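Local structure of VP5 (Halorubrum pleomorphic virus 2, 6QGI) at residues 374-382 with 391-399; 352-363 with 416-427. The protein is the envelope protein of a haloarchaeal pleomorphic virus and probably mediates fusion of the viral and host membranes. All coordinates share one frame; numbering follows the deposited sequence.

Interaction 1. Residues 374-382 with 391-399; sequences PYSGTAVEL and AVDAGNWTA. With NAG (2-acetamido-2-deoxy-beta-D-glucopyranose), chain B.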
loop_
_atom_site.group_PDB
_atom_site.type_symbol
_atom_site.label_atom_id
_atom_site.label_comp_id
_atom_site.label_asym_id
_atom_site.label_seq_id
_atom_site.Cartn_x
_atom_site.Cartn_y
_atom_site.Cartn_z
ATOM N N PRO A 374 -9.825 -19.828 -7.411
ATOM C CA PRO A 374 -9.718 -18.883 -8.539
ATOM C C PRO A 374 -9.554 -17.446 -8.030
ATOM O O PRO A 374 -9.965 -17.130 -6.911
ATOM C CB PRO A 374 -11.022 -19.090 -9.312
ATOM C CG PRO A 374 -11.984 -19.611 -8.308
ATOM C CD PRO A 374 -11.196 -20.367 -7.278
ATOM N N TYR A 375 -8.917 -16.591 -8.831
ATOM C CA TYR A 375 -8.629 -15.215 -8.432
ATOM C C TYR A 375 -9.834 -14.301 -8.586
ATOM O O TYR A 375 -10.667 -14.528 -9.459
ATOM C CB TYR A 375 -7.431 -14.664 -9.223
ATOM C CG TYR A 375 -6.217 -15.569 -9.207
ATOM C CD1 TYR A 375 -5.727 -16.096 -8.015
ATOM C CD2 TYR A 375 -5.533 -15.868 -10.383
ATOM C CE1 TYR A 375 -4.613 -16.932 -7.997
ATOM C CE2 TYR A 375 -4.403 -16.686 -10.374
ATOM C CZ TYR A 375 -3.949 -17.218 -9.179
ATOM O OH TYR A 375 -2.841 -18.027 -9.162
ATOM N N SER A 376 -9.920 -13.260 -7.728
ATOM C CA SER A 376 -11.008 -12.276 -7.742
ATOM C C SER A 376 -10.968 -11.435 -9.007
ATOM O O SER A 376 -9.890 -11.074 -9.487
ATOM C CB SER A 376 -10.950 -11.382 -6.507
ATOM O OG SER A 376 -9.723 -10.676 -6.424
ATOM N N GLY A 377 -12.148 -11.171 -9.551
ATOM C CA GLY A 377 -12.320 -10.397 -10.773
ATOM C C GLY A 377 -11.860 -11.108 -12.031
ATOM O O GLY A 377 -11.759 -10.476 -13.085
ATOM N N THR A 378 -11.564 -12.425 -11.928
ATOM C CA THR A 378 -11.125 -13.253 -13.056
ATOM C C THR A 378 -12.112 -14.415 -13.281
ATOM O O THR A 378 -13.047 -14.605 -12.499
ATOM C CB THR A 378 -9.668 -13.768 -12.886
ATOM O OG1 THR A 378 -9.599 -14.777 -11.881
ATOM C CG2 THR A 378 -8.661 -12.664 -12.617
ATOM N N ALA A 379 -11.907 -15.160 -14.375
ATOM C CA ALA A 379 -12.692 -16.325 -14.782
ATOM C C ALA A 379 -11.770 -17.400 -15.332
ATOM O O ALA A 379 -10.831 -17.080 -16.062
ATOM C CB ALA A 379 -13.724 -15.931 -15.829
ATOM N N VAL A 380 -12.016 -18.666 -14.973
ATOM C CA VAL A 380 -11.201 -19.777 -15.471
ATOM C C VAL A 380 -11.869 -20.286 -16.757
ATOM O O VAL A 380 -13.030 -20.696 -16.733
ATOM C CB VAL A 380 -10.951 -20.896 -14.418
ATOM C CG1 VAL A 380 -10.038 -21.988 -14.974
ATOM C CG2 VAL A 380 -10.364 -20.321 -13.128
ATOM N N GLU A 381 -11.144 -20.171 -17.882
ATOM C CA GLU A 381 -11.566 -20.577 -19.221
ATOM C C GLU A 381 -10.980 -21.949 -19.522
ATOM O O GLU A 381 -9.776 -22.082 -19.761
ATOM C CB GLU A 381 -11.125 -19.534 -20.260
ATOM C CG GLU A 381 -12.020 -19.469 -21.480
ATOM C CD GLU A 381 -11.455 -18.628 -22.605
ATOM O OE1 GLU A 381 -10.649 -19.164 -23.399
ATOM O OE2 GLU A 381 -11.813 -17.432 -22.691
ATOM N N LEU A 382 -11.825 -22.976 -19.463
ATOM C CA LEU A 382 -11.400 -24.352 -19.669
ATOM C C LEU A 382 -11.685 -24.841 -21.074
ATOM O O LEU A 382 -12.755 -24.582 -21.625
ATOM C CB LEU A 382 -12.059 -25.279 -18.644
ATOM C CG LEU A 382 -11.760 -24.952 -17.189
ATOM C CD1 LEU A 382 -12.726 -25.620 -16.287
ATOM C CD2 LEU A 382 -10.346 -25.299 -16.819
ATOM N N ALA A 391 -15.882 -20.435 -20.002
ATOM C CA ALA A 391 -15.346 -19.551 -18.968
ATOM C C ALA A 391 -16.321 -19.468 -17.788
ATOM O O ALA A 391 -17.524 -19.282 -17.993
ATOM C CB ALA A 391 -15.084 -18.166 -19.542
ATOM N N VAL A 392 -15.807 -19.653 -16.560
ATOM C CA VAL A 392 -16.599 -19.617 -15.325
ATOM C C VAL A 392 -15.982 -18.580 -14.381
ATOM O O VAL A 392 -14.795 -18.676 -14.067
ATOM C CB VAL A 392 -16.719 -21.014 -14.646
ATOM C CG1 VAL A 392 -17.560 -20.947 -13.372
ATOM C CG2 VAL A 392 -17.282 -22.060 -15.606
ATOM N N ASP A 393 -16.790 -17.603 -13.924
ATOM C CA ASP A 393 -16.355 -16.541 -13.012
ATOM C C ASP A 393 -16.042 -17.108 -11.627
ATOM O O ASP A 393 -16.649 -18.102 -11.217
ATOM C CB ASP A 393 -17.415 -15.434 -12.916
ATOM C CG ASP A 393 -17.885 -14.871 -14.250
ATOM O OD1 ASP A 393 -17.075 -14.841 -15.205
ATOM O OD2 ASP A 393 -19.057 -14.455 -14.336
ATOM N N ALA A 394 -15.078 -16.475 -10.923
ATOM C CA ALA A 394 -14.551 -16.847 -9.603
ATOM C C ALA A 394 -15.635 -17.084 -8.546
ATOM O O ALA A 394 -15.497 -18.004 -7.738
ATOM C CB ALA A 394 -13.591 -15.777 -9.111
ATOM N N GLY A 395 -16.678 -16.253 -8.556
ATOM C CA GLY A 395 -17.799 -16.346 -7.629
ATOM C C GLY A 395 -18.745 -17.486 -7.929
ATOM O O GLY A 395 -19.517 -17.889 -7.058
ATOM N N ASN A 396 -18.689 -18.023 -9.160
ATOM C CA ASN A 396 -19.560 -19.123 -9.572
ATOM C C ASN A 396 -18.902 -20.495 -9.333
ATOM O O ASN A 396 -19.522 -21.523 -9.597
ATOM C CB ASN A 396 -20.049 -18.925 -11.002
ATOM C CG ASN A 396 -21.182 -17.922 -11.041
ATOM O OD1 ASN A 396 -22.038 -17.896 -10.138
ATOM N ND2 ASN A 396 -21.224 -17.072 -12.062
ATOM N N TRP A 397 -17.680 -20.500 -8.764
ATOM C CA TRP A 397 -16.984 -21.724 -8.371
ATOM C C TRP A 397 -17.366 -22.029 -6.927
ATOM O O TRP A 397 -17.290 -21.136 -6.074
ATOM C CB TRP A 397 -15.465 -21.594 -8.541
ATOM C CG TRP A 397 -15.019 -21.672 -9.968
ATOM C CD1 TRP A 397 -14.738 -20.629 -10.800
ATOM C CD2 TRP A 397 -14.837 -22.865 -10.742
ATOM N NE1 TRP A 397 -14.370 -21.096 -12.039
ATOM C CE2 TRP A 397 -14.443 -22.466 -12.039
ATOM C CE3 TRP A 397 -14.960 -24.238 -10.463
ATOM C CZ2 TRP A 397 -14.164 -23.390 -13.055
ATOM C CZ3 TRP A 397 -14.706 -25.151 -11.475
ATOM C CH2 TRP A 397 -14.306 -24.726 -12.752
ATOM N N THR A 398 -17.834 -23.257 -6.658
ATOM C CA THR A 398 -18.276 -23.644 -5.316
ATOM C C THR A 398 -17.175 -24.412 -4.604
ATOM O O THR A 398 -16.606 -25.356 -5.153
ATOM C CB THR A 398 -19.600 -24.428 -5.359
ATOM O OG1 THR A 398 -19.465 -25.507 -6.263
ATOM C CG2 THR A 398 -20.763 -23.581 -5.816
ATOM N N ALA A 399 -16.894 -24.003 -3.373
ATOM C CA ALA A 399 -15.869 -24.595 -2.535
ATOM C C ALA A 399 -16.399 -25.725 -1.673
ATOM O O ALA A 399 -17.559 -25.718 -1.256
ATOM C CB ALA A 399 -15.263 -23.531 -1.636
HETATM C C1 NAG B . -22.227 -16.051 -12.167
HETATM C C2 NAG B . -21.659 -14.796 -12.819
HETATM C C3 NAG B . -22.699 -13.842 -13.423
HETATM C C4 NAG B . -23.842 -14.618 -14.074
HETATM C C5 NAG B . -24.396 -15.644 -13.088
HETATM C C6 NAG B . -25.597 -16.406 -13.606
HETATM C C7 NAG B . -20.379 -14.408 -10.671
HETATM C C8 NAG B . -19.116 -13.776 -10.159
HETATM N N2 NAG B . -20.744 -14.057 -11.941
HETATM O O3 NAG B . -22.068 -13.033 -14.409
HETATM O O4 NAG B . -24.866 -13.715 -14.482
HETATM O O5 NAG B . -23.379 -16.613 -12.801
HETATM O O6 NAG B . -26.185 -17.197 -12.580
HETATM O O7 NAG B . -21.033 -15.170 -9.974
#
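V380 and V392 form the central hydrogen-bonded pair of a beta hairpin whose antiparallel strands, 378-384 and 389-393, are pinned by V392 N to V380 O (3.0 Å) and V380 N to V392 O (2.9 Å). On the buried face lies W397, which follows a tight turn after D393. Its NE1 also donates to V392 O, arriving from the face of that carbonyl opposite to V380 N, so one oxygen takes two N-H groups and satisfies the indole's polar edge. V392 CG1 sits over one face of the indole, near its rim, while L382 CD1 meets its edge in plane, 4.0 Å from CH2; branched aliphatic residues suit this filling, with V368 and L370 adding to it. P374 CG closes on W397 CD1 (3.9 Å). A394, small enough for a close backbone approach, brings CB to 3.2 Å from Y375 O.

The other face (A379, E381, A391, D393) is more open to solvent: A379 is buried, but A391 is exposed and E381 forms a salt bridge with R424. In the next turn N396 ND2 carries the N-linked NAG. D393 lies beside its acetamido group, OD2 accepting a weak hydrogen bond from NAG O3 (3.3 Å).

Interaction 2. Residues 352-363 with 416-427; sequences VEGDWTAYQSGV and DITSIESARFLS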
loop_
_atom_site.group_PDB
_atom_site.type_symbol
_atom_site.label_atom_id
_atom_site.label_comp_id
_atom_site.label_asym_id
_atom_site.label_seq_id
_atom_site.Cartn_x
_atom_site.Cartn_y
_atom_site.Cartn_z
ATOM N N VAL A 352 -4.997 -8.896 -17.135
ATOM C CA VAL A 352 -4.317 -10.019 -16.476
ATOM C C VAL A 352 -4.681 -11.345 -17.196
ATOM O O VAL A 352 -5.856 -11.626 -17.456
ATOM C CB VAL A 352 -4.574 -10.085 -14.937
ATOM C CG1 VAL A 352 -6.007 -10.510 -14.596
ATOM C CG2 VAL A 352 -3.556 -10.988 -14.239
ATOM N N GLU A 353 -3.649 -12.111 -17.564
ATOM C CA GLU A 353 -3.760 -13.409 -18.237
ATOM C C GLU A 353 -2.889 -14.434 -17.518
ATOM O O GLU A 353 -2.121 -14.066 -16.626
ATOM C CB GLU A 353 -3.332 -13.289 -19.708
ATOM C CG GLU A 353 -4.465 -13.045 -20.682
ATOM C CD GLU A 353 -4.038 -13.201 -22.127
ATOM O OE1 GLU A 353 -3.336 -12.301 -22.644
ATOM O OE2 GLU A 353 -4.397 -14.231 -22.742
ATOM N N GLY A 354 -2.987 -15.697 -17.916
ATOM C CA GLY A 354 -2.165 -16.741 -17.323
ATOM C C GLY A 354 -2.727 -18.132 -17.458
ATOM O O GLY A 354 -3.931 -18.337 -17.297
ATOM N N ASP A 355 -1.845 -19.099 -17.738
ATOM C CA ASP A 355 -2.223 -20.498 -17.872
ATOM C C ASP A 355 -2.620 -21.060 -16.508
ATOM O O ASP A 355 -1.942 -20.810 -15.504
ATOM C CB ASP A 355 -1.082 -21.318 -18.500
ATOM C CG ASP A 355 -1.499 -22.699 -18.967
ATOM O OD1 ASP A 355 -2.364 -22.788 -19.872
ATOM O OD2 ASP A 355 -0.951 -23.693 -18.441
ATOM N N TRP A 356 -3.761 -21.761 -16.473
ATOM C CA TRP A 356 -4.288 -22.402 -15.274
ATOM C C TRP A 356 -3.977 -23.899 -15.343
ATOM O O TRP A 356 -4.298 -24.555 -16.336
ATOM C CB TRP A 356 -5.791 -22.135 -15.121
ATOM C CG TRP A 356 -6.331 -22.532 -13.781
ATOM C CD1 TRP A 356 -6.902 -23.724 -13.451
ATOM C CD2 TRP A 356 -6.326 -21.743 -12.582
ATOM N NE1 TRP A 356 -7.262 -23.726 -12.124
ATOM C CE2 TRP A 356 -6.929 -22.519 -11.568
ATOM C CE3 TRP A 356 -5.881 -20.446 -12.268
ATOM C CZ2 TRP A 356 -7.097 -22.044 -10.260
ATOM C CZ3 TRP A 356 -6.054 -19.975 -10.975
ATOM C CH2 TRP A 356 -6.650 -20.770 -9.986
ATOM N N THR A 357 -3.288 -24.414 -14.317
ATOM C CA THR A 357 -2.858 -25.815 -14.228
ATOM C C THR A 357 -3.479 -26.481 -12.984
ATOM O O THR A 357 -3.450 -27.707 -12.859
ATOM C CB THR A 357 -1.309 -25.866 -14.232
ATOM O OG1 THR A 357 -0.847 -25.404 -15.501
ATOM C CG2 THR A 357 -0.744 -27.259 -13.988
ATOM N N ALA A 358 -4.075 -25.679 -12.090
ATOM C CA ALA A 358 -4.684 -26.175 -10.866
ATOM C C ALA A 358 -6.106 -26.698 -11.123
ATOM O O ALA A 358 -7.081 -26.159 -10.599
ATOM C CB ALA A 358 -4.683 -25.076 -9.815
ATOM N N TYR A 359 -6.214 -27.773 -11.921
ATOM C CA TYR A 359 -7.493 -28.387 -12.261
ATOM C C TYR A 359 -7.380 -29.906 -12.355
ATOM O O TYR A 359 -6.297 -30.427 -12.633
ATOM C CB TYR A 359 -8.041 -27.817 -13.586
ATOM C CG TYR A 359 -7.228 -28.183 -14.813
ATOM C CD1 TYR A 359 -7.513 -29.333 -15.545
ATOM C CD2 TYR A 359 -6.202 -27.363 -15.266
ATOM C CE1 TYR A 359 -6.754 -29.689 -16.659
ATOM C CE2 TYR A 359 -5.456 -27.692 -16.400
ATOM C CZ TYR A 359 -5.751 -28.847 -17.106
ATOM O OH TYR A 359 -5.027 -29.176 -18.225
ATOM N N GLN A 360 -8.509 -30.604 -12.156
ATOM C CA GLN A 360 -8.596 -32.055 -12.284
ATOM C C GLN A 360 -8.976 -32.372 -13.727
ATOM O O GLN A 360 -9.868 -31.724 -14.279
ATOM C CB GLN A 360 -9.595 -32.649 -11.282
ATOM C CG GLN A 360 -9.135 -32.536 -9.838
ATOM C CD GLN A 360 -9.693 -33.652 -9.004
ATOM O OE1 GLN A 360 -10.821 -33.588 -8.509
ATOM N NE2 GLN A 360 -8.910 -34.708 -8.840
ATOM N N SER A 361 -8.262 -33.319 -14.354
ATOM C CA SER A 361 -8.461 -33.689 -15.755
ATOM C C SER A 361 -9.870 -34.239 -16.029
ATOM O O SER A 361 -10.496 -33.819 -16.998
ATOM C CB SER A 361 -7.400 -34.688 -16.201
ATOM O OG SER A 361 -6.115 -34.090 -16.180
ATOM N N GLY A 362 -10.370 -35.108 -15.150
ATOM C CA GLY A 362 -11.689 -35.717 -15.280
ATOM C C GLY A 362 -12.877 -34.812 -15.007
ATOM O O GLY A 362 -12.972 -34.209 -13.932
ATOM N N VAL A 363 -13.813 -34.741 -15.977
ATOM C CA VAL A 363 -15.061 -33.970 -15.873
ATOM C C VAL A 363 -16.183 -34.965 -15.530
ATOM O O VAL A 363 -16.674 -35.667 -16.418
ATOM C CB VAL A 363 -15.381 -33.126 -17.145
ATOM C CG1 VAL A 363 -16.616 -32.261 -16.938
ATOM C CG2 VAL A 363 -14.196 -32.261 -17.554
ATOM N N ASP A 416 -20.730 -33.561 -21.589
ATOM C CA ASP A 416 -20.551 -33.350 -20.149
ATOM C C ASP A 416 -19.416 -34.218 -19.600
ATOM O O ASP A 416 -18.622 -33.747 -18.797
ATOM C CB ASP A 416 -21.866 -33.630 -19.395
ATOM C CG ASP A 416 -22.467 -35.022 -19.550
ATOM O OD1 ASP A 416 -22.014 -35.776 -20.437
ATOM O OD2 ASP A 416 -23.398 -35.351 -18.790
ATOM N N ILE A 417 -19.325 -35.482 -20.046
ATOM C CA ILE A 417 -18.264 -36.386 -19.624
ATOM C C ILE A 417 -17.109 -36.189 -20.596
ATOM O O ILE A 417 -17.243 -36.512 -21.778
ATOM C CB ILE A 417 -18.743 -37.862 -19.528
ATOM C CG1 ILE A 417 -19.982 -38.000 -18.606
ATOM C CG2 ILE A 417 -17.588 -38.762 -19.036
ATOM C CD1 ILE A 417 -20.749 -39.305 -18.719
ATOM N N THR A 418 -15.999 -35.598 -20.107
ATOM C CA THR A 418 -14.807 -35.299 -20.913
ATOM C C THR A 418 -13.571 -35.090 -20.005
ATOM O O THR A 418 -13.666 -35.275 -18.794
ATOM C CB THR A 418 -15.076 -34.079 -21.849
ATOM O OG1 THR A 418 -13.941 -33.838 -22.683
ATOM C CG2 THR A 418 -15.480 -32.806 -21.100
ATOM N N SER A 419 -12.410 -34.776 -20.611
ATOM C CA SER A 419 -11.150 -34.503 -19.922
ATOM C C SER A 419 -10.627 -33.113 -20.310
ATOM O O SER A 419 -10.535 -32.811 -21.504
ATOM C CB SER A 419 -10.115 -35.578 -20.237
ATOM O OG SER A 419 -10.505 -36.849 -19.744
ATOM N N ILE A 420 -10.300 -32.272 -19.310
ATOM C CA ILE A 420 -9.769 -30.922 -19.537
ATOM C C ILE A 420 -8.311 -31.050 -20.001
ATOM O O ILE A 420 -7.472 -31.614 -19.286
ATOM C CB ILE A 420 -9.916 -29.977 -18.298
ATOM C CG1 ILE A 420 -11.376 -29.884 -17.781
ATOM C CG2 ILE A 420 -9.331 -28.578 -18.573
ATOM C CD1 ILE A 420 -12.432 -29.145 -18.712
ATOM N N GLU A 421 -8.032 -30.553 -21.215
ATOM C CA GLU A 421 -6.709 -30.603 -21.834
ATOM C C GLU A 421 -5.938 -29.317 -21.575
ATOM O O GLU A 421 -4.732 -29.372 -21.323
ATOM C CB GLU A 421 -6.821 -30.863 -23.349
ATOM C CG GLU A 421 -7.405 -32.219 -23.717
ATOM C CD GLU A 421 -6.680 -33.441 -23.183
ATOM O OE1 GLU A 421 -5.429 -33.472 -23.239
ATOM O OE2 GLU A 421 -7.369 -34.380 -22.724
ATOM N N SER A 422 -6.633 -28.164 -21.631
ATOM C CA SER A 422 -6.058 -26.835 -21.414
ATOM C C SER A 422 -6.972 -25.966 -20.550
ATOM O O SER A 422 -8.189 -26.144 -20.563
ATOM C CB SER A 422 -5.809 -26.142 -22.751
ATOM O OG SER A 422 -5.008 -26.932 -23.616
ATOM N N ALA A 423 -6.377 -25.012 -19.814
ATOM C CA ALA A 423 -7.079 -24.061 -18.949
ATOM C C ALA A 423 -6.263 -22.792 -18.769
ATOM O O ALA A 423 -5.035 -22.864 -18.700
ATOM C CB ALA A 423 -7.349 -24.688 -17.597
ATOM N N ARG A 424 -6.941 -21.633 -18.695
ATOM C CA ARG A 424 -6.307 -20.328 -18.492
ATOM C C ARG A 424 -7.261 -19.371 -17.773
ATOM O O ARG A 424 -8.477 -19.553 -17.849
ATOM C CB ARG A 424 -5.807 -19.717 -19.824
ATOM C CG ARG A 424 -6.872 -19.071 -20.719
ATOM C CD ARG A 424 -6.233 -18.156 -21.747
ATOM N NE ARG A 424 -7.147 -17.117 -22.227
ATOM C CZ ARG A 424 -7.873 -17.206 -23.339
ATOM N NH1 ARG A 424 -7.812 -18.295 -24.095
ATOM N NH2 ARG A 424 -8.664 -16.207 -23.703
ATOM N N PHE A 425 -6.716 -18.357 -17.080
ATOM C CA PHE A 425 -7.542 -17.366 -16.398
ATOM C C PHE A 425 -7.412 -16.007 -17.086
ATOM O O PHE A 425 -6.351 -15.671 -17.615
ATOM C CB PHE A 425 -7.229 -17.275 -14.889
ATOM C CG PHE A 425 -5.941 -16.587 -14.502
ATOM C CD1 PHE A 425 -4.768 -17.312 -14.339
ATOM C CD2 PHE A 425 -5.912 -15.218 -14.251
ATOM C CE1 PHE A 425 -3.579 -16.676 -13.970
ATOM C CE2 PHE A 425 -4.725 -14.584 -13.883
ATOM C CZ PHE A 425 -3.567 -15.317 -13.745
ATOM N N LEU A 426 -8.507 -15.242 -17.084
ATOM C CA LEU A 426 -8.596 -13.896 -17.658
ATOM C C LEU A 426 -9.599 -13.074 -16.852
ATOM O O LEU A 426 -10.461 -13.656 -16.203
ATOM C CB LEU A 426 -8.969 -13.928 -19.163
ATOM C CG LEU A 426 -10.272 -14.633 -19.583
ATOM C CD1 LEU A 426 -11.464 -13.699 -19.502
ATOM C CD2 LEU A 426 -10.178 -15.101 -20.989
ATOM N N SER A 427 -9.512 -11.739 -16.921
ATOM C CA SER A 427 -10.391 -10.831 -16.185
ATOM C C SER A 427 -11.859 -10.916 -16.633
ATOM O O SER A 427 -12.147 -11.202 -17.794
ATOM C CB SER A 427 -9.902 -9.395 -16.325
ATOM O OG SER A 427 -10.547 -8.509 -15.423
#
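G354 and F425 meet where the ends of two antiparallel strands run side by side, F425 N giving G354 O a nearly straight bond of 2.8 Å. With chi1 at 74°, CG of F425 sits between its backbone N and carbonyl carbon, which swings the ring back over the neighbouring strand. One ring face is covered near its rim by the peptide between E353 and G354; glycine suits this place, its CA lying only 3.6 Å from F425 CE1 and its backbone taking a positive phi (157°). V352 CG2 reaches the ring's edge, 3.8 Å from CE2, the two side chains crossing at about a right angle, and the indole of W356 presents its own edge, CE3, to CD1.

A358 CB lies over one face of the W356 indole, near its rim. W356 N donates to A423 O. A423 is small enough to fit between W356 and Y359, its CB 3.7 Å from Y359 CD2. CG of Y359 takes the same first-torsion position as that of F425 (chi1 67°), and the ring lays one face on I420 CG2, which is 3.4 Å from CE1; its OH reaches E421 O in a weak bond. Farther on, where the register has shifted by two residues, I420 N donates to S361 O at 2.8 Å, and V363 CG2 packs on I420 CG1.

E353 OE2 stays 4.0 Å from R424 NE, well out of the guanidinium plane; the arginine's salt bridge is with E381. The contact therefore probably owes its hold mainly to backbone bonds and apolar or aromatic packing, with opposite charges contributing across it only at a distance, on the solvent-facing side where E353 and R424 lie.

Overall arrangement
Strand 418-427 has strand 378-384 on one flank and segment 352-363 on the other, so interactions 1 and 2 meet along it, their centres about 11 Å apart. A379 N probably bonds to L426 O, E381 forms a salt bridge with R424, and L382 packs on A423. Y375 of interaction 1 meets both F425 and W356 of interaction 2 edge-to-face, making a shared aromatic cluster. Interaction 1 is the more buried, a local hairpin with a tryptophan core and a glycan at its border. Interaction 2 joins segments over fifty residues apart, is larger, and mixes buried residues (V352, W356, V363 and F425) with exposed ones such as E353, D355 and S361.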